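Local structure of hypothetical UPF0334 kinase-like protein AQ_1292 (Aquifex aeolicus, 1YE8) at residues 1-6 and 156-161. The protein hydrolyses the nucleoside triphosphates ATP, GTP, CTP, TTP and UTP to the nucleoside diphosphates and phosphate, and has no kinase activity. Sequence-based numbering, arbitrary orientation.
Sequences MKIIIT and VLIELT
In Met-1, a selenomethionine, CG lies opposite the backbone N (chi1 172°) and the bend at chi2 (74°) brings SE to 3.6 Å from CG2 of Val-156. Lys-2 contributes its carbonyl, whose O accepts a hydrogen bond from N of Val-156, 2.8 Å away; its NZ is hydrogen-bonded instead to the carbonyl O atoms of Asp-128 and Val-131. The side chain of Ile-3 lies alongside that of Val-156, CD1 being 3.8 Å from CB of the valine, because the bend at chi2 (-67°), where Ile-4 and Ile-5 are extended, swings CD1 across. Ile-4 binds strand 156-159 with both peptide groups, its N donating to O of Val-156 and its O accepting from N of Ile-158, while on the other face its CG2 meets CD1 of Leu-157 at 3.8 Å. Ile-5 lies beside Leu-160, CG2 to CB. Thr-6 repeats the pair of hydrogen bonds made by Ile-4, its N to O of Ile-158 and its O from N of Leu-160; its CG2 rests 4.0 Å from CD1 of Leu-157, and OG1 turns to the carbonyl of Ile-137. This parallel pairing puts 156-159 at the edge of the RecA-like central sheet, next to strand 2-6, which runs into the P-loop. Strand 132-136 flanks 2-6 across from it, and helices 13-24 and 168-175 cover the face bearing Ile-5 and Ile-158.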
loop_
_atom_site.group_PDB
_atom_site.type_symbol
_atom_site.label_atom_id
_atom_site.label_comp_id
_atom_site.label_asym_id
_atom_site.label_seq_id
_atom_site.Cartn_x
_atom_site.Cartn_y
_atom_site.Cartn_z
HETATM N N MSE A 1 9.760 11.480 4.044
HETATM C CA MSE A 1 10.217 10.109 4.430
HETATM C C MSE A 1 9.344 9.085 3.693
HETATM O O MSE A 1 8.117 9.144 3.789
HETATM C CB MSE A 1 10.113 9.955 5.955
HETATM C CG MSE A 1 10.365 8.563 6.500
HETATM SE SE MSE A 1 12.239 8.102 6.460
HETATM C CE MSE A 1 13.020 9.587 7.442
ATOM N N LYS A 2 9.970 8.183 2.941
ATOM C CA LYS A 2 9.242 7.117 2.219
ATOM C C LYS A 2 9.701 5.796 2.807
ATOM O O LYS A 2 10.896 5.481 2.746
ATOM C CB LYS A 2 9.555 7.108 0.707
ATOM C CG LYS A 2 9.345 8.410 -0.085
ATOM C CD LYS A 2 7.867 8.746 -0.203
ATOM C CE LYS A 2 7.549 9.949 -1.086
ATOM N NZ LYS A 2 8.277 11.179 -0.687
ATOM N N ILE A 3 8.781 5.047 3.407
ATOM C CA ILE A 3 9.086 3.720 3.950
ATOM C C ILE A 3 8.497 2.695 2.993
ATOM O O ILE A 3 7.264 2.681 2.792
ATOM C CB ILE A 3 8.421 3.519 5.353
ATOM C CG1 ILE A 3 8.749 4.663 6.330
ATOM C CG2 ILE A 3 8.794 2.151 5.921
ATOM C CD1 ILE A 3 10.205 4.726 6.729
ATOM N N ILE A 4 9.355 1.859 2.403
ATOM C CA ILE A 4 8.916 0.833 1.458
ATOM C C ILE A 4 9.146 -0.514 2.112
ATOM O O ILE A 4 10.286 -0.895 2.401
ATOM C CB ILE A 4 9.699 0.930 0.133
ATOM C CG1 ILE A 4 9.535 2.320 -0.481
ATOM C CG2 ILE A 4 9.211 -0.158 -0.834
ATOM C CD1 ILE A 4 10.293 2.552 -1.739
ATOM N N ILE A 5 8.059 -1.251 2.326
ATOM C CA ILE A 5 8.105 -2.561 2.976
ATOM C C ILE A 5 7.883 -3.638 1.925
ATOM O O ILE A 5 6.896 -3.627 1.187
ATOM C CB ILE A 5 7.027 -2.663 4.078
ATOM C CG1 ILE A 5 7.229 -1.583 5.144
ATOM C CG2 ILE A 5 7.037 -4.076 4.705
ATOM C CD1 ILE A 5 5.986 -1.300 5.974
ATOM N N THR A 6 8.821 -4.571 1.849
ATOM C CA THR A 6 8.723 -5.675 0.911
ATOM C C THR A 6 8.942 -6.991 1.644
ATOM O O THR A 6 9.252 -6.990 2.835
ATOM C CB THR A 6 9.700 -5.417 -0.270
ATOM O OG1 THR A 6 9.433 -6.325 -1.347
ATOM C CG2 THR A 6 11.201 -5.616 0.109
ATOM N N VAL A 156 13.493 4.412 2.455
ATOM C CA VAL A 156 13.892 3.405 3.420
ATOM C C VAL A 156 13.300 2.104 2.895
ATOM O O VAL A 156 12.089 1.998 2.762
ATOM C CB VAL A 156 13.326 3.742 4.815
ATOM C CG1 VAL A 156 13.618 2.624 5.828
ATOM C CG2 VAL A 156 13.865 5.086 5.296
ATOM N N LEU A 157 14.147 1.136 2.557
ATOM C CA LEU A 157 13.665 -0.136 2.007
ATOM C C LEU A 157 13.857 -1.213 3.069
ATOM O O LEU A 157 14.985 -1.479 3.515
ATOM C CB LEU A 157 14.409 -0.485 0.703
ATOM C CG LEU A 157 14.006 -1.824 0.058
ATOM C CD1 LEU A 157 12.547 -1.860 -0.442
ATOM C CD2 LEU A 157 14.944 -2.160 -1.104
ATOM N N ILE A 158 12.752 -1.821 3.488
ATOM C CA ILE A 158 12.774 -2.835 4.540
ATOM C C ILE A 158 12.285 -4.158 3.995
ATOM O O ILE A 158 11.174 -4.250 3.465
ATOM C CB ILE A 158 11.920 -2.387 5.738
ATOM C CG1 ILE A 158 12.665 -1.275 6.490
ATOM C CG2 ILE A 158 11.631 -3.561 6.702
ATOM C CD1 ILE A 158 11.778 -0.387 7.305
ATOM N N GLU A 159 13.130 -5.186 4.099
ATOM C CA GLU A 159 12.737 -6.546 3.743
ATOM C C GLU A 159 12.217 -7.213 4.987
ATOM O O GLU A 159 12.990 -7.582 5.892
ATOM C CB GLU A 159 13.896 -7.331 3.110
ATOM C CG GLU A 159 13.464 -8.708 2.599
ATOM C CD GLU A 159 14.383 -9.317 1.549
ATOM O OE1 GLU A 159 15.318 -8.667 1.051
ATOM O OE2 GLU A 159 14.125 -10.473 1.170
ATOM N N LEU A 160 10.900 -7.351 5.057
ATOM C CA LEU A 160 10.223 -7.901 6.232
ATOM C C LEU A 160 10.372 -9.410 6.223
ATOM O O LEU A 160 10.118 -10.049 5.194
ATOM C CB LEU A 160 8.742 -7.517 6.196
ATOM C CG LEU A 160 7.963 -7.825 7.474
ATOM C CD1 LEU A 160 8.515 -7.023 8.655
ATOM C CD2 LEU A 160 6.485 -7.535 7.281
ATOM N N THR A 161 10.772 -9.971 7.364
ATOM C CA THR A 161 10.996 -11.421 7.488
ATOM C C THR A 161 10.409 -11.947 8.793
ATOM O O THR A 161 10.090 -11.163 9.686
ATOM C CB THR A 161 12.501 -11.752 7.489
ATOM O OG1 THR A 161 13.091 -11.216 8.683
ATOM C CG2 THR A 161 13.246 -11.067 6.339
#